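Long-range contacts in DMATS type aromatic prenyltransferase (Streptomyces coelicolor, PDB 6ZS0), which probably catalyses the transfer of a dimethylallyl group to C5 of the indole ring of tryptophan: residues T223-L227 against L329-R333; E118-F123 against E168-L173; V294-M300 against P336-T340. All coordinates share one frame; numbering follows the deposited sequence.

In the fold
The three contacts join a loop to a barrel strand (interaction 1), two helical pieces to each other (interaction 2) and a helix end to a strand (interaction 3). Along the chain, interaction 2 comes first: it closes a loop of 44 residues between E118-F123 and E168-L173, the latter on helix 162-175, on the outside of the ABBA barrel, and is complete before the other two open. Interaction 1 then spans 101 residues, from the loop ahead of helix 229-240 to the end of strand 324-332. Interaction 3 crosses it, linking helix 284-297 to strand 338-344. Because those strands are barrel neighbours, interactions 1 and 3 touch, with centres 13 Å apart; the centres of interactions 2 and 3 are 34 Å apart.

Interaction 1. Residues T223-L227 against L329-R333; sequences TDSGL and LAGQR
A loop lies against the end of a barrel strand where Asp-224 to Leu-227, just ahead of helix 229-240, meet Leu-329 to Arg-333 at the close of strand 324-332. At the polar end, Arg-333 NE donates to Asp-224 O over 2.9 Å, in the carbonyl plane and 18° out of the guanidinium plane. The arginine chain turns at chi3 (-67°), which brings its head back alongside Asp-224; Arg-333 NH2 meets Asp-224 OD1 at 3.3 Å, a salt bridge whose hydrogen bond is weak. OD1 also pairs with Arg-267, and Arg-333 NH1 with Asp-262, so the charges are shared. In this ABBA barrel, strand 324-332 is bonded to strands 270-275 and 338-344, and the loop packs over it through two glycines: a side chain on Gly-226 would run into Gln-332 N, and one on Gly-331 into Leu-227 CG. A water accepts from Gln-332 N at 3.1 Å and lies 2.9 Å from Gly-226 O, to which it probably donates. Farther along, Leu-227 lays CD2 over the Gly-331 CA at 3.6 Å, while its CD1 reaches Leu-329 CG at 3.9 Å. Phe-271, Val-232 and Pro-337 also touch Leu-227.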
ATOM      1  N   THR A 223       6.480   2.343  22.752  1.00 43.49           N
ATOM      2  CA  THR A 223       5.148   1.988  23.322  1.00 45.68           C
ATOM      3  C   THR A 223       4.060   2.971  22.859  1.00 45.56           C
ATOM      4  O   THR A 223       2.946   2.495  22.497  1.00 46.30           O
ATOM      5  CB  THR A 223       5.239   1.935  24.855  1.00 47.41           C
ATOM      6  OG1 THR A 223       3.930   1.673  25.357  1.00 49.97           O
ATOM      7  CG2 THR A 223       5.793   3.201  25.483  1.00 48.28           C
ATOM      8  N   ASP A 224       4.382   4.273  22.833  1.00 44.83           N
ATOM      9  CA  ASP A 224       3.435   5.393  22.580  1.00 44.93           C
ATOM     10  C   ASP A 224       3.029   5.478  21.099  1.00 41.57           C
ATOM     11  O   ASP A 224       2.327   6.455  20.747  1.00 39.77           O
ATOM     12  CB  ASP A 224       4.026   6.724  23.051  1.00 47.45           C
ATOM     13  CG  ASP A 224       5.237   7.217  22.270  1.00 48.72           C
ATOM     14  OD1 ASP A 224       5.404   8.451  22.186  1.00 50.52           O
ATOM     15  OD2 ASP A 224       6.029   6.372  21.774  1.00 49.84           O
ATOM     16  N   SER A 225       3.414   4.516  20.258  1.00 37.86           N
ATOM     17  CA  SER A 225       2.965   4.467  18.841  1.00 36.18           C
ATOM     18  C   SER A 225       2.136   3.199  18.560  1.00 34.94           C
ATOM     19  O   SER A 225       1.827   2.969  17.384  1.00 33.84           O
ATOM     20  CB  SER A 225       4.119   4.646  17.884  1.00 35.36           C
ATOM     21  OG  SER A 225       5.130   3.693  18.120  1.00 35.52           O
ATOM     22  N   GLY A 226       1.727   2.451  19.604  1.00 35.28           N
ATOM     23  CA  GLY A 226       0.563   1.534  19.547  1.00 34.85           C
ATOM     24  C   GLY A 226       0.903   0.050  19.605  1.00 34.16           C
ATOM     25  O   GLY A 226      -0.036  -0.739  19.728  1.00 34.27           O
ATOM     26  N   LEU A 227       2.171  -0.344  19.446  1.00 33.52           N
ATOM     27  CA  LEU A 227       2.601  -1.770  19.494  1.00 33.28           C
ATOM     28  C   LEU A 227       3.596  -1.960  20.634  1.00 34.56           C
ATOM     29  O   LEU A 227       4.289  -0.979  20.992  1.00 35.30           O
ATOM     30  CB  LEU A 227       3.249  -2.192  18.168  1.00 31.22           C
ATOM     31  CG  LEU A 227       2.379  -2.079  16.919  1.00 30.30           C
ATOM     32  CD1 LEU A 227       3.095  -2.689  15.720  1.00 28.57           C
ATOM     33  CD2 LEU A 227       1.032  -2.751  17.106  1.00 30.21           C
ATOM     34  N   LEU A 329       1.437  -5.268  10.486  1.00 18.78           N
ATOM     35  CA  LEU A 329       0.878  -5.028  11.839  1.00 19.65           C
ATOM     36  C   LEU A 329       0.967  -3.527  12.105  1.00 19.99           C
ATOM     37  O   LEU A 329       2.077  -2.978  12.093  1.00 19.21           O
ATOM     38  CB  LEU A 329       1.667  -5.848  12.843  1.00 20.75           C
ATOM     39  CG  LEU A 329       1.166  -5.765  14.280  1.00 21.86           C
ATOM     40  CD1 LEU A 329      -0.229  -6.346  14.385  1.00 22.15           C
ATOM     41  CD2 LEU A 329       2.147  -6.452  15.206  1.00 22.40           C
ATOM     42  N   ALA A 330      -0.174  -2.895  12.351  1.00 21.21           N
ATOM     43  CA  ALA A 330      -0.324  -1.429  12.378  1.00 23.08           C
ATOM     44  C   ALA A 330      -0.788  -1.012  13.774  1.00 25.00           C
ATOM     45  O   ALA A 330      -1.858  -1.464  14.189  1.00 25.37           O
ATOM     46  CB  ALA A 330      -1.299  -0.979  11.325  1.00 22.90           C
ATOM     47  N   GLY A 331       0.027  -0.217  14.446  1.00 26.83           N
ATOM     48  CA  GLY A 331      -0.276   0.374  15.754  1.00 29.37           C
ATOM     49  C   GLY A 331      -0.606   1.852  15.630  1.00 31.07           C
ATOM     50  O   GLY A 331      -0.045   2.551  14.752  1.00 29.32           O
ATOM     51  N   GLN A 332      -1.495   2.313  16.494  1.00 34.12           N
ATOM     52  CA  GLN A 332      -1.813   3.739  16.707  1.00 37.30           C
ATOM     53  C   GLN A 332      -2.043   3.931  18.206  1.00 38.96           C
ATOM     54  O   GLN A 332      -2.734   3.108  18.794  1.00 38.43           O
ATOM     55  CB  GLN A 332      -3.020   4.166  15.877  1.00 39.02           C
ATOM     56  CG  GLN A 332      -2.647   5.063  14.709  1.00 40.84           C
ATOM     57  CD  GLN A 332      -2.241   6.454  15.150  1.00 43.07           C
ATOM     58  OE1 GLN A 332      -2.787   7.012  16.105  1.00 45.25           O
ATOM     59  NE2 GLN A 332      -1.291   7.041  14.431  1.00 43.25           N
ATOM     60  N   ARG A 333      -1.406   4.940  18.781  1.00 41.08           N
ATOM     61  CA  ARG A 333      -1.550   5.331  20.206  1.00 44.89           C
ATOM     62  C   ARG A 333      -3.026   5.225  20.630  1.00 46.86           C
ATOM     63  O   ARG A 333      -3.886   5.792  19.926  1.00 46.33           O
ATOM     64  CB  ARG A 333      -1.004   6.748  20.364  1.00 46.40           C
ATOM     65  CG  ARG A 333      -1.042   7.295  21.781  1.00 49.07           C
ATOM     66  CD  ARG A 333      -0.546   8.726  21.772  1.00 50.78           C
ATOM     67  NE  ARG A 333       0.866   8.806  21.431  1.00 51.65           N
ATOM     68  CZ  ARG A 333       1.492   9.910  21.021  1.00 52.72           C
ATOM     69  NH1 ARG A 333       0.827  11.050  20.895  1.00 54.06           N
ATOM     70  NH2 ARG A 333       2.780   9.867  20.727  1.00 51.72           N
TER
HETATM   71  O   HOH W   1      -2.401  -0.137  18.162  1.00 28.36           O

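Interaction 2. Residues E118-F123 against E168-L173; sequences ELLDLF and EALRRL
Arg-172 reaches from helix 162-175 to the turn at Glu-118 and the short helix 120-123, and its guanidinium carries most of the contact. With CG anti to the carbonyl carbon (chi1 -63°) and the chain extended from there to NE, the head arrives opposite Asp-121. NH1 and NH2 hold the carboxylate end-on: NH1 meets OD1 of Asp-121 at 2.8 Å, NH2 meets its OD2 at 2.9 Å, both on syn lone pairs, with the two planes only 13° apart. Asp-121 presents its carboxylate from a chi1 of 58°, between its own backbone N and carbonyl carbon. NH1 also donates to Glu-118 O at 2.7 Å, and NE to Glu-168 OE2 at 2.9 Å, within its own helix. Leu-122 covers one face of the guanidinium, its CG 3.7 Å from Arg-172 CZ.

Beneath this polar layer, Ala-169 CB sits 3.9 Å from Leu-119 CD2 and meets the edge of the Phe-123 ring at CE1. Leu-119 and Ala-169 also touch the barrel at Leu-191, and Leu-119 reaches Leu-193. A leucine in place of Arg-172 would probably cost Asp-121 its paired N-H donors and the Glu-118 carbonyl this bond, leaving Glu-168 with Arg-171 as its mate. Since Glu-168 OE2 also accepts from Arg-171 NH2, the four charged groups form one salt-bridge network, whose arginines probably favour the ionised form of both carboxylates.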
ATOM      1  N   GLU A 118       2.094  22.266  -0.184  1.00 24.04           N
ATOM      2  CA  GLU A 118       3.298  22.627   0.599  1.00 25.82           C
ATOM      3  C   GLU A 118       4.506  21.783   0.177  1.00 24.48           C
ATOM      4  O   GLU A 118       5.620  22.256   0.418  1.00 25.09           O
ATOM      5  CB  GLU A 118       3.052  22.440   2.099  1.00 28.10           C
ATOM      6  CG  GLU A 118       2.192  23.502   2.698  1.00 31.07           C
ATOM      7  CD  GLU A 118       2.893  24.836   2.912  1.00 34.01           C
ATOM      8  OE1 GLU A 118       4.157  24.901   2.731  1.00 35.90           O
ATOM      9  OE2 GLU A 118       2.189  25.800   3.253  1.00 37.31           O
ATOM     10  N   LEU A 119       4.300  20.606  -0.447  1.00 22.84           N
ATOM     11  CA  LEU A 119       5.386  19.610  -0.710  1.00 22.86           C
ATOM     12  C   LEU A 119       5.739  19.483  -2.190  1.00 21.78           C
ATOM     13  O   LEU A 119       6.741  18.805  -2.472  1.00 21.73           O
ATOM     14  CB  LEU A 119       4.932  18.241  -0.204  1.00 23.00           C
ATOM     15  CG  LEU A 119       4.653  18.147   1.289  1.00 23.74           C
ATOM     16  CD1 LEU A 119       4.406  16.709   1.677  1.00 24.35           C
ATOM     17  CD2 LEU A 119       5.770  18.741   2.116  1.00 24.68           C
ATOM     18  N   LEU A 120       4.965  20.053  -3.115  1.00 21.80           N
ATOM     19  CA  LEU A 120       5.053  19.658  -4.552  1.00 22.51           C
ATOM     20  C   LEU A 120       6.419  19.985  -5.160  1.00 22.87           C
ATOM     21  O   LEU A 120       6.878  19.211  -6.010  1.00 22.64           O
ATOM     22  CB  LEU A 120       3.930  20.329  -5.344  1.00 23.04           C
ATOM     23  CG  LEU A 120       2.529  19.799  -5.060  1.00 23.37           C
ATOM     24  CD1 LEU A 120       1.543  20.436  -6.000  1.00 23.78           C
ATOM     25  CD2 LEU A 120       2.463  18.277  -5.162  1.00 23.55           C
ATOM     26  N   ASP A 121       7.050  21.097  -4.794  1.00 23.38           N
ATOM     27  CA  ASP A 121       8.374  21.427  -5.371  1.00 24.32           C
ATOM     28  C   ASP A 121       9.405  20.378  -4.944  1.00 23.59           C
ATOM     29  O   ASP A 121      10.332  20.106  -5.745  1.00 24.92           O
ATOM     30  CB  ASP A 121       8.860  22.815  -4.994  1.00 25.45           C
ATOM     31  CG  ASP A 121       8.946  23.000  -3.508  1.00 26.78           C
ATOM     32  OD1 ASP A 121       7.893  22.891  -2.865  1.00 27.69           O
ATOM     33  OD2 ASP A 121      10.056  23.209  -3.011  1.00 28.28           O
ATOM     34  N   LEU A 122       9.272  19.807  -3.742  1.00 21.88           N
ATOM     35  CA  LEU A 122      10.215  18.773  -3.248  1.00 21.35           C
ATOM     36  C   LEU A 122      10.018  17.490  -4.051  1.00 20.17           C
ATOM     37  O   LEU A 122      11.027  16.825  -4.359  1.00 19.60           O
ATOM     38  CB  LEU A 122       9.978  18.472  -1.772  1.00 22.03           C
ATOM     39  CG  LEU A 122      10.283  19.592  -0.780  1.00 22.89           C
ATOM     40  CD1 LEU A 122       9.753  19.220   0.582  1.00 23.29           C
ATOM     41  CD2 LEU A 122      11.774  19.873  -0.710  1.00 23.60           C
ATOM     42  N   PHE A 123       8.763  17.120  -4.347  1.00 18.39           N
ATOM     43  CA  PHE A 123       8.419  15.745  -4.782  1.00 18.04           C
ATOM     44  C   PHE A 123       8.090  15.657  -6.270  1.00 18.02           C
ATOM     45  O   PHE A 123       8.124  14.524  -6.789  1.00 17.72           O
ATOM     46  CB  PHE A 123       7.325  15.179  -3.881  1.00 17.61           C
ATOM     47  CG  PHE A 123       7.792  14.858  -2.489  1.00 17.64           C
ATOM     48  CD1 PHE A 123       7.433  15.660  -1.407  1.00 17.90           C
ATOM     49  CD2 PHE A 123       8.608  13.760  -2.252  1.00 17.31           C
ATOM     50  CE1 PHE A 123       7.875  15.368  -0.122  1.00 17.89           C
ATOM     51  CE2 PHE A 123       9.011  13.459  -0.967  1.00 17.71           C
ATOM     52  CZ  PHE A 123       8.661  14.271   0.091  1.00 18.07           C
ATOM     53  N   GLU A 168      12.912  18.097   5.404  1.00 24.31           N
ATOM     54  CA  GLU A 168      12.305  19.368   4.953  1.00 24.62           C
ATOM     55  C   GLU A 168      10.791  19.193   4.854  1.00 23.43           C
ATOM     56  O   GLU A 168      10.063  20.090   5.280  1.00 23.45           O
ATOM     57  CB  GLU A 168      12.888  19.824   3.615  1.00 25.95           C
ATOM     58  CG  GLU A 168      12.234  21.080   3.061  1.00 27.09           C
ATOM     59  CD  GLU A 168      12.319  22.337   3.926  1.00 28.49           C
ATOM     60  OE1 GLU A 168      13.028  22.319   4.969  1.00 29.82           O
ATOM     61  OE2 GLU A 168      11.680  23.329   3.549  1.00 29.32           O
ATOM     62  N   ALA A 169      10.309  18.061   4.329  1.00 22.00           N
ATOM     63  CA  ALA A 169       8.847  17.813   4.245  1.00 21.52           C
ATOM     64  C   ALA A 169       8.211  17.913   5.635  1.00 21.72           C
ATOM     65  O   ALA A 169       7.176  18.600   5.785  1.00 21.96           O
ATOM     66  CB  ALA A 169       8.571  16.471   3.612  1.00 20.56           C
ATOM     67  N   LEU A 170       8.806  17.264   6.628  1.00 22.49           N
ATOM     68  CA  LEU A 170       8.204  17.180   7.982  1.00 23.42           C
ATOM     69  C   LEU A 170       8.178  18.585   8.586  1.00 24.88           C
ATOM     70  O   LEU A 170       7.141  18.972   9.134  1.00 24.63           O
ATOM     71  CB  LEU A 170       8.993  16.195   8.835  1.00 23.69           C
ATOM     72  CG  LEU A 170       8.800  14.729   8.450  1.00 23.47           C
ATOM     73  CD1 LEU A 170       9.801  13.853   9.190  1.00 23.72           C
ATOM     74  CD2 LEU A 170       7.371  14.279   8.732  1.00 23.92           C
ATOM     75  N   ARG A 171       9.262  19.335   8.408  1.00 26.61           N
ATOM     76  CA  ARG A 171       9.348  20.743   8.875  1.00 28.98           C
ATOM     77  C   ARG A 171       8.204  21.561   8.271  1.00 28.95           C
ATOM     78  O   ARG A 171       7.497  22.253   9.019  1.00 29.74           O
ATOM     79  CB  ARG A 171      10.701  21.352   8.512  1.00 30.66           C
ATOM     80  CG  ARG A 171      10.913  22.731   9.114  1.00 32.81           C
ATOM     81  CD  ARG A 171      11.945  23.539   8.371  1.00 34.18           C
ATOM     82  NE  ARG A 171      11.581  23.882   7.005  1.00 34.85           N
ATOM     83  CZ  ARG A 171      10.695  24.812   6.651  1.00 35.43           C
ATOM     84  NH1 ARG A 171      10.034  25.507   7.559  1.00 36.46           N
ATOM     85  NH2 ARG A 171      10.465  25.043   5.372  1.00 36.00           N
ATOM     86  N   ARG A 172       8.031  21.504   6.960  1.00 28.12           N
ATOM     87  CA  ARG A 172       6.989  22.287   6.268  1.00 28.29           C
ATOM     88  C   ARG A 172       5.602  21.875   6.778  1.00 28.44           C
ATOM     89  O   ARG A 172       4.697  22.711   6.704  1.00 27.98           O
ATOM     90  CB  ARG A 172       7.078  22.100   4.759  1.00 28.38           C
ATOM     91  CG  ARG A 172       8.370  22.597   4.127  1.00 28.09           C
ATOM     92  CD  ARG A 172       8.232  22.398   2.649  1.00 27.52           C
ATOM     93  NE  ARG A 172       9.382  22.809   1.859  1.00 26.97           N
ATOM     94  CZ  ARG A 172       9.372  22.895   0.533  1.00 27.00           C
ATOM     95  NH1 ARG A 172       8.266  22.625  -0.146  1.00 26.33           N
ATOM     96  NH2 ARG A 172      10.457  23.290  -0.116  1.00 27.46           N
ATOM     97  N   LEU A 173       5.427  20.634   7.257  1.00 28.15           N
ATOM     98  CA  LEU A 173       4.110  20.130   7.726  1.00 29.57           C
ATOM     99  C   LEU A 173       3.941  20.433   9.224  1.00 30.86           C
ATOM    100  O   LEU A 173       3.022  19.870   9.834  1.00 32.44           O
ATOM    101  CB  LEU A 173       3.989  18.627   7.440  1.00 29.28           C
ATOM    102  CG  LEU A 173       3.988  18.204   5.966  1.00 29.09           C
ATOM    103  CD1 LEU A 173       3.971  16.688   5.859  1.00 29.07           C
ATOM    104  CD2 LEU A 173       2.813  18.787   5.206  1.00 29.34           C
TER

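Interaction 3. Residues V294-M300 against P336-T340; sequences VLHHHGM and PPRVT
Val-294, in the last turn of helix 284-297, starts a run of apolar contacts with Val-339 of strand 338-344; its CG1, anti to the backbone N (chi1 174°), meets Val-339 CG2 at 3.6 Å. Leu-295 follows, its CD2 touching Val-339 CB at 3.8 Å while also packing on Phe-70 of the neighbouring strand 64-70. Next, the His-298 side chain crosses that of Pro-337 at about a right angle, with ND1 4.1 Å from Pro-337 CB, and its CD2 nears the same Val-339 methyl that Val-294 touches. A water spans the backbones nearby, donating to Pro-337 O at 3.0 Å and weakly to His-298 O. The helix ends in a Schellman motif with Gly-299 at C-prime, whose positive phi suits glycine: Gly-299 N returns to His-296 O and Met-300 N to Leu-295 O at 3.0 Å. Beyond the glycine, Met-300 bends at chi3 (-74°) and brings CE to Val-339 CG2 at 3.8 Å, so that Val-339 is met by Val-294, Leu-295, His-298 and Met-300 together. The contact thus joins an outer helix to the barrel wall, as in the ABBA fold, where helices surround the barrel. No direct hydrogen bond crosses it; cohesion rests on apolar packing around one valine, and a water, held weakly on the His-298 side, bridges the two backbones.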
ATOM      1  N   VAL A 294      -1.808 -14.654  12.389  1.00 25.15           N
ATOM      2  CA  VAL A 294      -1.634 -13.258  12.890  1.00 25.77           C
ATOM      3  C   VAL A 294      -2.993 -12.705  13.316  1.00 26.71           C
ATOM      4  O   VAL A 294      -3.086 -12.061  14.393  1.00 27.45           O
ATOM      5  CB  VAL A 294      -0.979 -12.353  11.836  1.00 25.61           C
ATOM      6  CG1 VAL A 294      -0.933 -10.907  12.312  1.00 25.50           C
ATOM      7  CG2 VAL A 294       0.419 -12.852  11.479  1.00 25.82           C
ATOM      8  N   LEU A 295      -4.012 -12.906  12.490  1.00 27.07           N
ATOM      9  CA  LEU A 295      -5.365 -12.401  12.783  1.00 26.67           C
ATOM     10  C   LEU A 295      -5.855 -13.024  14.096  1.00 27.88           C
ATOM     11  O   LEU A 295      -6.313 -12.254  15.004  1.00 27.76           O
ATOM     12  CB  LEU A 295      -6.284 -12.733  11.608  1.00 26.78           C
ATOM     13  CG  LEU A 295      -6.082 -11.867  10.370  1.00 26.33           C
ATOM     14  CD1 LEU A 295      -6.835 -12.461   9.188  1.00 26.55           C
ATOM     15  CD2 LEU A 295      -6.543 -10.440  10.630  1.00 26.56           C
ATOM     16  N   HIS A 296      -5.704 -14.337  14.235  1.00 28.40           N
ATOM     17  CA  HIS A 296      -6.151 -15.082  15.447  1.00 30.82           C
ATOM     18  C   HIS A 296      -5.437 -14.525  16.692  1.00 32.73           C
ATOM     19  O   HIS A 296      -6.119 -14.346  17.742  1.00 34.09           O
ATOM     20  CB  HIS A 296      -5.962 -16.586  15.241  1.00 30.38           C
ATOM     21  CG  HIS A 296      -6.890 -17.167  14.221  1.00 30.20           C
ATOM     22  ND1 HIS A 296      -6.690 -18.420  13.665  1.00 30.08           N
ATOM     23  CD2 HIS A 296      -7.976 -16.661  13.614  1.00 30.36           C
ATOM     24  CE1 HIS A 296      -7.628 -18.675  12.803  1.00 29.54           C
ATOM     25  NE2 HIS A 296      -8.442 -17.614  12.749  1.00 30.98           N
ATOM     26  N   HIS A 297      -4.157 -14.169  16.575  1.00 34.84           N
ATOM     27  CA  HIS A 297      -3.300 -13.682  17.696  1.00 37.64           C
ATOM     28  C   HIS A 297      -3.750 -12.281  18.144  1.00 38.06           C
ATOM     29  O   HIS A 297      -3.451 -11.904  19.285  1.00 38.36           O
ATOM     30  CB  HIS A 297      -1.816 -13.730  17.298  1.00 39.70           C
ATOM     31  CG  HIS A 297      -1.253 -15.114  17.242  1.00 42.71           C
ATOM     32  ND1 HIS A 297       0.112 -15.368  17.188  1.00 44.68           N
ATOM     33  CD2 HIS A 297      -1.864 -16.323  17.250  1.00 45.11           C
ATOM     34  CE1 HIS A 297       0.315 -16.672  17.159  1.00 45.59           C
ATOM     35  NE2 HIS A 297      -0.889 -17.282  17.202  1.00 46.54           N
ATOM     36  N   HIS A 298      -4.445 -11.546  17.283  1.00 37.93           N
ATOM     37  CA  HIS A 298      -4.935 -10.167  17.557  1.00 38.25           C
ATOM     38  C   HIS A 298      -6.462 -10.165  17.634  1.00 38.56           C
ATOM     39  O   HIS A 298      -7.051  -9.077  17.461  1.00 39.83           O
ATOM     40  CB  HIS A 298      -4.345  -9.196  16.518  1.00 37.60           C
ATOM     41  CG  HIS A 298      -2.881  -9.006  16.706  1.00 37.02           C
ATOM     42  ND1 HIS A 298      -2.374  -8.168  17.676  1.00 37.81           N
ATOM     43  CD2 HIS A 298      -1.819  -9.571  16.098  1.00 36.56           C
ATOM     44  CE1 HIS A 298      -1.056  -8.222  17.662  1.00 37.32           C
ATOM     45  NE2 HIS A 298      -0.689  -9.088  16.716  1.00 37.37           N
ATOM     46  N   GLY A 299      -7.062 -11.344  17.851  1.00 38.98           N
ATOM     47  CA  GLY A 299      -8.463 -11.532  18.249  1.00 39.89           C
ATOM     48  C   GLY A 299      -9.446 -11.360  17.111  1.00 39.79           C
ATOM     49  O   GLY A 299     -10.557 -10.894  17.389  1.00 40.65           O
ATOM     50  N   MET A 300      -9.087 -11.749  15.886  1.00 38.79           N
ATOM     51  CA  MET A 300      -9.917 -11.464  14.676  1.00 38.45           C
ATOM     52  C   MET A 300     -10.132 -12.746  13.878  1.00 38.60           C
ATOM     53  O   MET A 300      -9.287 -13.644  13.968  1.00 37.88           O
ATOM     54  CB  MET A 300      -9.278 -10.372  13.810  1.00 38.19           C
ATOM     55  CG  MET A 300      -9.279  -9.046  14.549  1.00 38.43           C
ATOM     56  SD  MET A 300      -8.550  -7.662  13.701  1.00 37.38           S
ATOM     57  CE  MET A 300      -6.803  -8.065  13.827  1.00 35.45           C
ATOM     58  N   PRO A 336      -6.546  -0.393  19.408  1.00 46.62           N
ATOM     59  CA  PRO A 336      -6.199  -1.799  19.237  1.00 44.70           C
ATOM     60  C   PRO A 336      -5.453  -1.973  17.913  1.00 40.67           C
ATOM     61  O   PRO A 336      -5.873  -1.420  16.899  1.00 39.20           O
ATOM     62  CB  PRO A 336      -7.559  -2.517  19.232  1.00 45.81           C
ATOM     63  CG  PRO A 336      -8.532  -1.462  18.745  1.00 47.02           C
ATOM     64  CD  PRO A 336      -7.992  -0.149  19.280  1.00 47.75           C
ATOM     65  N   PRO A 337      -4.332  -2.726  17.894  1.00 37.98           N
ATOM     66  CA  PRO A 337      -3.601  -2.998  16.654  1.00 35.57           C
ATOM     67  C   PRO A 337      -4.476  -3.530  15.509  1.00 32.87           C
ATOM     68  O   PRO A 337      -5.447  -4.240  15.763  1.00 31.96           O
ATOM     69  CB  PRO A 337      -2.595  -4.073  17.071  1.00 36.71           C
ATOM     70  CG  PRO A 337      -2.322  -3.763  18.521  1.00 38.57           C
ATOM     71  CD  PRO A 337      -3.666  -3.318  19.062  1.00 38.86           C
ATOM     72  N   ARG A 338      -4.078  -3.195  14.281  1.00 29.34           N
ATOM     73  CA  ARG A 338      -4.735  -3.549  13.017  1.00 28.31           C
ATOM     74  C   ARG A 338      -3.810  -4.523  12.266  1.00 24.72           C
ATOM     75  O   ARG A 338      -2.575  -4.364  12.382  1.00 24.23           O
ATOM     76  CB  ARG A 338      -4.939  -2.248  12.230  1.00 31.12           C
ATOM     77  CG  ARG A 338      -6.135  -2.229  11.303  1.00 34.31           C
ATOM     78  CD  ARG A 338      -6.577  -0.807  10.956  1.00 37.12           C
ATOM     79  NE  ARG A 338      -5.489   0.178  10.914  1.00 39.89           N
ATOM     80  CZ  ARG A 338      -4.754   0.506   9.840  1.00 41.58           C
ATOM     81  NH1 ARG A 338      -3.795   1.417   9.953  1.00 43.07           N
ATOM     82  NH2 ARG A 338      -4.962  -0.070   8.668  1.00 41.71           N
ATOM     83  N   VAL A 339      -4.380  -5.491  11.554  1.00 22.62           N
ATOM     84  CA  VAL A 339      -3.600  -6.419  10.678  1.00 21.84           C
ATOM     85  C   VAL A 339      -4.032  -6.170   9.240  1.00 20.32           C
ATOM     86  O   VAL A 339      -5.244  -6.163   8.966  1.00 20.03           O
ATOM     87  CB  VAL A 339      -3.796  -7.884  11.075  1.00 22.11           C
ATOM     88  CG1 VAL A 339      -3.173  -8.821  10.063  1.00 22.14           C
ATOM     89  CG2 VAL A 339      -3.237  -8.138  12.459  1.00 22.96           C
ATOM     90  N   THR A 340      -3.094  -5.977   8.337  1.00 19.25           N
ATOM     91  CA  THR A 340      -3.427  -5.617   6.943  1.00 18.71           C
ATOM     92  C   THR A 340      -2.794  -6.634   6.000  1.00 17.92           C
ATOM     93  O   THR A 340      -1.642  -6.964   6.202  1.00 17.77           O
ATOM     94  CB  THR A 340      -3.006  -4.184   6.609  1.00 19.12           C
ATOM     95  OG1 THR A 340      -3.602  -3.280   7.546  1.00 20.18           O
ATOM     96  CG2 THR A 340      -3.447  -3.771   5.227  1.00 19.40           C
TER
HETATM   97  O   HOH W   2      -5.616  -6.095  18.168  1.00 38.44           O